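Peptidoglycan D,D-transpeptidase FtsI (Yersinia pestis, PDB 6SYN) probably cross-links the peptide stems of septal peptidoglycan as a class B penicillin-binding protein, and is acylated by penicillin-type beta-lactams. Local coordinates at residues 402-406 and 407-411; 257-260 and 261-265; 56-59 and 60-64. One frame throughout, in Å; residues are numbered along the deposited sequence.

Contact 1 of 3, residues 402-406 and 407-411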
loop_
_atom_site.group_PDB
_atom_site.type_symbol
_atom_site.label_atom_id
_atom_site.label_comp_id
_atom_site.label_asym_id
_atom_site.label_seq_id
_atom_site.Cartn_x
_atom_site.Cartn_y
_atom_site.Cartn_z
ATOM N N ARG A 402 -17.264 -11.248 -14.897
ATOM C CA ARG A 402 -17.580 -12.395 -14.000
ATOM C C ARG A 402 -16.486 -13.456 -14.179
ATOM O O ARG A 402 -16.221 -13.841 -15.331
ATOM C CB ARG A 402 -18.975 -12.937 -14.329
ATOM C CG ARG A 402 -19.269 -14.336 -13.806
ATOM C CD ARG A 402 -19.798 -14.351 -12.390
ATOM N NE ARG A 402 -20.884 -13.405 -12.183
ATOM C CZ ARG A 402 -21.346 -13.039 -10.991
ATOM N NH1 ARG A 402 -20.829 -13.562 -9.892
ATOM N NH2 ARG A 402 -22.318 -12.148 -10.902
ATOM N N ILE A 403 -15.864 -13.897 -13.083
ATOM C CA ILE A 403 -14.786 -14.929 -13.114
ATOM C C ILE A 403 -15.211 -16.157 -12.300
ATOM O O ILE A 403 -14.783 -17.265 -12.672
ATOM C CB ILE A 403 -13.442 -14.346 -12.645
ATOM C CG1 ILE A 403 -13.540 -13.688 -11.268
ATOM C CG2 ILE A 403 -12.899 -13.383 -13.689
ATOM C CD1 ILE A 403 -12.321 -13.890 -10.414
ATOM N N PHE A 404 -16.008 -15.979 -11.243
ATOM C CA PHE A 404 -16.648 -17.087 -10.485
ATOM C C PHE A 404 -18.131 -16.789 -10.285
ATOM O O PHE A 404 -18.508 -15.636 -10.085
ATOM C CB PHE A 404 -15.949 -17.323 -9.143
ATOM C CG PHE A 404 -14.912 -18.414 -9.179
ATOM C CD1 PHE A 404 -13.730 -18.248 -9.884
ATOM C CD2 PHE A 404 -15.125 -19.617 -8.525
ATOM C CE1 PHE A 404 -12.781 -19.259 -9.924
ATOM C CE2 PHE A 404 -14.172 -20.626 -8.561
ATOM C CZ PHE A 404 -13.002 -20.446 -9.261
ATOM N N PRO A 405 -18.999 -17.828 -10.307
ATOM C CA PRO A 405 -20.430 -17.660 -10.049
ATOM C C PRO A 405 -20.710 -17.153 -8.622
ATOM O O PRO A 405 -20.090 -17.647 -7.696
ATOM C CB PRO A 405 -21.018 -19.070 -10.233
ATOM C CG PRO A 405 -19.951 -19.858 -10.970
ATOM C CD PRO A 405 -18.638 -19.232 -10.558
ATOM N N GLU A 406 -21.645 -16.207 -8.482
ATOM C CA GLU A 406 -21.886 -15.423 -7.237
ATOM C C GLU A 406 -22.067 -16.337 -6.022
ATOM O O GLU A 406 -21.454 -16.086 -4.987
ATOM C CB GLU A 406 -23.087 -14.490 -7.415
ATOM C CG GLU A 406 -23.593 -13.887 -6.120
ATOM C CD GLU A 406 -24.758 -12.931 -6.298
ATOM O OE1 GLU A 406 -24.724 -11.838 -5.687
ATOM O OE2 GLU A 406 -25.710 -13.290 -7.029
ATOM N N PRO A 407 -22.909 -17.400 -6.072
ATOM C CA PRO A 407 -23.236 -18.172 -4.867
ATOM C C PRO A 407 -22.052 -19.021 -4.373
ATOM O O PRO A 407 -21.966 -19.284 -3.178
ATOM C CB PRO A 407 -24.422 -19.067 -5.279
ATOM C CG PRO A 407 -24.820 -18.597 -6.676
ATOM C CD PRO A 407 -23.590 -17.934 -7.264
ATOM N N LEU A 408 -21.180 -19.417 -5.306
ATOM C CA LEU A 408 -19.891 -20.115 -5.051
ATOM C C LEU A 408 -18.998 -19.218 -4.184
ATOM O O LEU A 408 -18.457 -19.730 -3.181
ATOM C CB LEU A 408 -19.237 -20.436 -6.399
ATOM C CG LEU A 408 -18.187 -21.543 -6.385
ATOM C CD1 LEU A 408 -18.012 -22.147 -7.769
ATOM C CD2 LEU A 408 -16.858 -21.027 -5.855
ATOM N N VAL A 409 -18.870 -17.934 -4.542
ATOM C CA VAL A 409 -17.980 -16.948 -3.855
ATOM C C VAL A 409 -18.593 -16.588 -2.488
ATOM O O VAL A 409 -17.819 -16.449 -1.510
ATOM C CB VAL A 409 -17.735 -15.694 -4.726
ATOM C CG1 VAL A 409 -16.865 -14.657 -4.030
ATOM C CG2 VAL A 409 -17.134 -16.046 -6.077
ATOM N N ARG A 410 -19.924 -16.443 -2.424
ATOM C CA ARG A 410 -20.661 -15.981 -1.216
ATOM C C ARG A 410 -20.505 -17.030 -0.114
ATOM O O ARG A 410 -20.268 -16.630 1.045
ATOM C CB ARG A 410 -22.133 -15.705 -1.542
ATOM C CG ARG A 410 -22.967 -15.270 -0.343
ATOM C CD ARG A 410 -24.300 -14.637 -0.710
ATOM N NE ARG A 410 -24.135 -13.224 -1.048
ATOM C CZ ARG A 410 -24.501 -12.640 -2.192
ATOM N NH1 ARG A 410 -25.094 -13.332 -3.154
ATOM N NH2 ARG A 410 -24.275 -11.346 -2.366
ATOM N N THR A 411 -20.600 -18.314 -0.477
ATOM C CA THR A 411 -20.368 -19.476 0.423
ATOM C C THR A 411 -18.966 -19.378 1.032
ATOM O O THR A 411 -18.843 -19.620 2.244
ATOM C CB THR A 411 -20.577 -20.810 -0.308
ATOM O OG1 THR A 411 -21.981 -21.011 -0.466
ATOM C CG2 THR A 411 -20.006 -21.999 0.431
#

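Contact 2 of 3, residues 257-260 and 261-265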
loop_
_atom_site.group_PDB
_atom_site.type_symbol
_atom_site.label_atom_id
_atom_site.label_comp_id
_atom_site.label_asym_id
_atom_site.label_seq_id
_atom_site.Cartn_x
_atom_site.Cartn_y
_atom_site.Cartn_z
ATOM N N MET A 257 -9.132 -18.641 -2.522
ATOM C CA MET A 257 -9.216 -18.993 -3.966
ATOM C C MET A 257 -8.980 -20.497 -4.159
ATOM O O MET A 257 -9.533 -21.052 -5.124
ATOM C CB MET A 257 -8.212 -18.198 -4.803
ATOM C CG MET A 257 -8.426 -16.703 -4.726
ATOM S SD MET A 257 -7.280 -15.800 -5.790
ATOM C CE MET A 257 -5.793 -15.810 -4.790
ATOM N N VAL A 258 -8.211 -21.145 -3.284
ATOM C CA VAL A 258 -7.999 -22.623 -3.358
ATOM C C VAL A 258 -9.332 -23.314 -3.053
ATOM O O VAL A 258 -9.709 -24.243 -3.797
ATOM C CB VAL A 258 -6.897 -23.125 -2.409
ATOM C CG1 VAL A 258 -6.738 -24.636 -2.510
ATOM C CG2 VAL A 258 -5.566 -22.427 -2.649
ATOM N N VAL A 259 -10.008 -22.868 -1.993
ATOM C CA VAL A 259 -11.330 -23.400 -1.552
ATOM C C VAL A 259 -12.334 -23.204 -2.692
ATOM O O VAL A 259 -13.088 -24.146 -2.970
ATOM C CB VAL A 259 -11.793 -22.738 -0.240
ATOM C CG1 VAL A 259 -13.244 -23.052 0.086
ATOM C CG2 VAL A 259 -10.893 -23.138 0.916
ATOM N N MET A 260 -12.318 -22.041 -3.342
ATOM C CA MET A 260 -13.236 -21.710 -4.464
ATOM C C MET A 260 -13.024 -22.706 -5.612
ATOM O O MET A 260 -14.015 -23.306 -6.065
ATOM C CB MET A 260 -13.017 -20.275 -4.958
ATOM C CG MET A 260 -13.626 -19.229 -4.035
ATOM S SD MET A 260 -13.064 -17.542 -4.376
ATOM C CE MET A 260 -13.851 -16.660 -3.031
ATOM N N THR A 261 -11.780 -22.893 -6.049
ATOM C CA THR A 261 -11.418 -23.803 -7.167
ATOM C C THR A 261 -11.925 -25.218 -6.856
ATOM O O THR A 261 -12.589 -25.808 -7.721
ATOM C CB THR A 261 -9.906 -23.777 -7.431
ATOM O OG1 THR A 261 -9.508 -22.411 -7.539
ATOM C CG2 THR A 261 -9.510 -24.508 -8.695
ATOM N N ALA A 262 -11.620 -25.730 -5.661
ATOM C CA ALA A 262 -11.917 -27.115 -5.225
ATOM C C ALA A 262 -13.433 -27.352 -5.205
ATOM O O ALA A 262 -13.859 -28.452 -5.595
ATOM C CB ALA A 262 -11.295 -27.374 -3.874
ATOM N N LEU A 263 -14.212 -26.360 -4.768
ATOM C CA LEU A 263 -15.699 -26.409 -4.797
ATOM C C LEU A 263 -16.178 -26.545 -6.252
ATOM O O LEU A 263 -16.949 -27.486 -6.527
ATOM C CB LEU A 263 -16.267 -25.158 -4.115
ATOM C CG LEU A 263 -16.098 -25.099 -2.595
ATOM C CD1 LEU A 263 -16.494 -23.739 -2.045
ATOM C CD2 LEU A 263 -16.904 -26.186 -1.911
ATOM N N GLN A 264 -15.714 -25.672 -7.155
ATOM C CA GLN A 264 -16.108 -25.669 -8.592
ATOM C C GLN A 264 -15.731 -26.999 -9.253
ATOM O O GLN A 264 -16.538 -27.501 -10.047
ATOM C CB GLN A 264 -15.439 -24.534 -9.363
ATOM C CG GLN A 264 -15.841 -24.495 -10.830
ATOM C CD GLN A 264 -15.830 -23.092 -11.378
ATOM O OE1 GLN A 264 -16.857 -22.416 -11.421
ATOM N NE2 GLN A 264 -14.656 -22.636 -11.789
ATOM N N HIS A 265 -14.542 -27.530 -8.954
ATOM C CA HIS A 265 -14.003 -28.788 -9.541
ATOM C C HIS A 265 -14.680 -30.010 -8.909
ATOM O O HIS A 265 -14.328 -31.133 -9.303
ATOM C CB HIS A 265 -12.476 -28.842 -9.385
ATOM C CG HIS A 265 -11.726 -28.060 -10.411
ATOM N ND1 HIS A 265 -10.843 -28.657 -11.287
ATOM C CD2 HIS A 265 -11.716 -26.742 -10.705
ATOM C CE1 HIS A 265 -10.315 -27.738 -12.074
ATOM N NE2 HIS A 265 -10.832 -26.556 -11.735
#

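Contact 3 of 3, residues 56-59 and 60-64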
loop_
_atom_site.group_PDB
_atom_site.type_symbol
_atom_site.label_atom_id
_atom_site.label_comp_id
_atom_site.label_asym_id
_atom_site.label_seq_id
_atom_site.Cartn_x
_atom_site.Cartn_y
_atom_site.Cartn_z
ATOM N N LYS A 56 25.706 34.964 10.063
ATOM C CA LYS A 56 25.024 34.594 11.331
ATOM C C LYS A 56 23.662 35.294 11.360
ATOM O O LYS A 56 22.711 34.718 11.914
ATOM C CB LYS A 56 25.909 34.937 12.535
ATOM C CG LYS A 56 25.348 34.555 13.903
ATOM C CD LYS A 56 25.285 33.064 14.179
ATOM C CE LYS A 56 24.967 32.742 15.626
ATOM N NZ LYS A 56 23.575 33.109 15.989
ATOM N N ALA A 57 23.579 36.483 10.761
ATOM C CA ALA A 57 22.340 37.285 10.659
ATOM C C ALA A 57 21.326 36.533 9.788
ATOM O O ALA A 57 20.133 36.545 10.128
ATOM C CB ALA A 57 22.662 38.654 10.111
ATOM N N LEU A 58 21.802 35.894 8.715
ATOM C CA LEU A 58 21.005 35.037 7.798
ATOM C C LEU A 58 20.533 33.799 8.566
ATOM O O LEU A 58 19.317 33.544 8.585
ATOM C CB LEU A 58 21.882 34.663 6.598
ATOM C CG LEU A 58 21.332 33.610 5.636
ATOM C CD1 LEU A 58 20.043 34.075 4.979
ATOM C CD2 LEU A 58 22.370 33.274 4.575
ATOM N N SER A 59 21.464 33.068 9.182
ATOM C CA SER A 59 21.174 31.846 9.975
ATOM C C SER A 59 20.009 32.131 10.931
ATOM O O SER A 59 18.982 31.427 10.824
ATOM C CB SER A 59 22.391 31.350 10.710
ATOM O OG SER A 59 22.021 30.632 11.880
ATOM N N ASP A 60 20.157 33.144 11.793
ATOM C CA ASP A 60 19.177 33.513 12.854
ATOM C C ASP A 60 17.835 33.895 12.216
ATOM O O ASP A 60 16.789 33.517 12.778
ATOM C CB ASP A 60 19.688 34.660 13.733
ATOM C CG ASP A 60 20.918 34.327 14.572
ATOM O OD1 ASP A 60 21.016 33.176 15.053
ATOM O OD2 ASP A 60 21.770 35.227 14.743
ATOM N N ALA A 61 17.864 34.621 11.094
ATOM C CA ALA A 61 16.666 35.082 10.350
ATOM C C ALA A 61 15.965 33.900 9.671
ATOM O O ALA A 61 14.728 33.930 9.588
ATOM C CB ALA A 61 17.052 36.133 9.339
ATOM N N LEU A 62 16.721 32.907 9.190
ATOM C CA LEU A 62 16.165 31.672 8.570
ATOM C C LEU A 62 15.801 30.651 9.654
ATOM O O LEU A 62 15.156 29.651 9.299
ATOM C CB LEU A 62 17.179 31.059 7.599
ATOM C CG LEU A 62 17.358 31.769 6.259
ATOM C CD1 LEU A 62 18.272 30.956 5.350
ATOM C CD2 LEU A 62 16.023 32.020 5.574
ATOM N N GLU A 63 16.197 30.900 10.910
ATOM C CA GLU A 63 16.151 29.940 12.052
ATOM C C GLU A 63 16.806 28.614 11.630
ATOM O O GLU A 63 16.218 27.539 11.885
ATOM C CB GLU A 63 14.721 29.710 12.549
ATOM C CG GLU A 63 13.716 30.758 12.110
ATOM C CD GLU A 63 12.336 30.534 12.706
ATOM O OE1 GLU A 63 12.271 30.082 13.873
ATOM O OE2 GLU A 63 11.334 30.795 12.003
ATOM N N ILE A 64 17.973 28.695 10.992
ATOM C CA ILE A 64 18.793 27.523 10.570
ATOM C C ILE A 64 20.221 27.775 11.045
ATOM O O ILE A 64 20.868 28.694 10.547
ATOM C CB ILE A 64 18.689 27.314 9.043
ATOM C CG1 ILE A 64 17.261 26.930 8.640
ATOM C CG2 ILE A 64 19.709 26.293 8.557
ATOM C CD1 ILE A 64 17.006 26.878 7.146
#

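Contact 1 of 3, residues 402-406 and 407-411
F404 and E406 meet L408, V409 and R410 across the N-terminal start of helix 406-416, in the transpeptidase domain. P405 holds the N-cap position. Its carbonyl O receives weak bonds from L408 N and V409 N. The first firm helical bond is R410 N to E406 O, at 3.0 Å.

The side chain of E406 can be followed outward. CB stands beside the peptide link to P407, which follows directly in the chain. CG stands anti to the backbone N (chi1 167°), and the chain continues extended beyond it, alongside R410. E406 CG comes 3.4 Å from R410 NH1. At the tip, E406 OE1 forms a salt bridge with R410 NH1 at 3.0 Å. The hydrogen bonds to E406 OE1 from R410 NH1 and NH2 are both weak, and that from NH2 is the longer. OE1 sits at the guanidinium edge, but the carboxylate and guanidinium planes are turned 51° apart. R410 reaches back by bending at chi3 (-82°). M383 touches both of these side chains.

A second group of contacts is apolar. L408 CD2 reaches the edge of the F404 ring, 3.5 Å from F404 CD2. V409 CG2 packs 3.5 Å from F404 CB. L408 CD1 also lies beside CD of P405. M260 and Q264 of helix 255-264 touch the F404 side chain, so this helix start is packed against a second helix. Ahead of the cap, R402 folds back along the loop. R402 NH1 gives a nearly straight bond to F404 O, 3.1 Å long and in both the guanidinium and carbonyl planes.

Contact 2 of 3, residues 257-260 and 261-265
V259 and L263 lie side by side one turn apart and point the same way. The branch that V259 turns to L263 is CG1, which is anti to its backbone N (chi1 169°); V259 CG1 comes 3.9 Å from L263 CD1. The same two residues are joined through the backbone, L263 N to V259 O, at 3.1 Å. V412 of helix 406-416 touches both side chains.

T261 leaves the helix in another direction. Its chi1 of -50° sets OG1 beside its own backbone N and turns it back to the preceding turn. There T261 OG1 donates to M257 O at 2.8 Å, while T261 N bonds the same oxygen at 3.0 Å. The two donors approach M257 O from opposite faces of its carbonyl plane, so one acceptor is gripped twice. OG1 is also hydrogen-bonded to T324 OG1 of helix 319-327. V258 points away from the following turn and meets L321 and Y325 of helix 319-327, with V309 and L312 of helix 306-314.

The V259-L263 and M257-T261 pairs are i to i+4 contacts of an alpha-helix, here the largely buried helix 255-264 of the transpeptidase domain. The helix starts at K255 of the ligand pocket, in an SxxK pattern consistent with the penicillin-binding protein active-site motif.

Contact 3 of 3, residues 56-59 and 60-64
K56 pairs with D60, L58 with L62 and S59 with I64 around the end of helix 54-62, which closes in a Schellman motif. In the first shell, K56 NZ meets both carboxylate oxygens of D60. The salt bridge from K56 NZ to D60 OD1 is 2.7 Å long and uses the syn lone pair of that oxygen. The bond from K56 NZ to D60 OD2 is weak, at 3.0 Å. The lysine gets there by bending at chi2 (70°) and chi4 (69°), which brings NZ back to the carboxylate. The two side chains cross instead of running together. Their backbones are joined as well, D60 N to K56 O.

L58 and L62 lie side by side and point the same way. L58 CD1 and L62 CD1 are 3.6 Å apart. L62 N also bonds L58 O, so main chain and side chains hold the same pair of residues.

The helix end sets the remaining contacts. E63 has positive phi (50°) and is the C-prime residue. It turns the chain so that I64 N bonds S59 O at 2.9 Å. The inner bond of the motif, E63 N to D60 O, is weak.

Further out, I96 of helix 90-97 touches both leucines, and Y95 touches A57 and A61. L66 of helix 66-74 touches K56 and S59, while L69 touches L58. The helix is thus packed against two others in the region assigned to the dimerisation domain family. The serine hydroxyl adds a second link across the turn: S59 OG donates to I64 O at 2.6 Å, coming from above the carbonyl plane.

Overall arrangement
From the N terminus, contact 3 comes first, at the end of helix 54-62, and turns the chain toward helix 66-74. Contact 2 follows on helix 255-264, and contact 1 opens helix 406-416 after strand 401-402. Each is a local contact within an unbroken piece of chain. They run in series, and none nests within or crosses another. Contacts 1 and 2 touch, with centres about 10 Å apart: F404 and L408 meet M260 O, and P405 meets Q264. They join two helices of the transpeptidase domain. Contact 3 lies in the dimerisation domain range, on the opposite side of the chain's centre. Its centre is about 66 Å from that of contact 1.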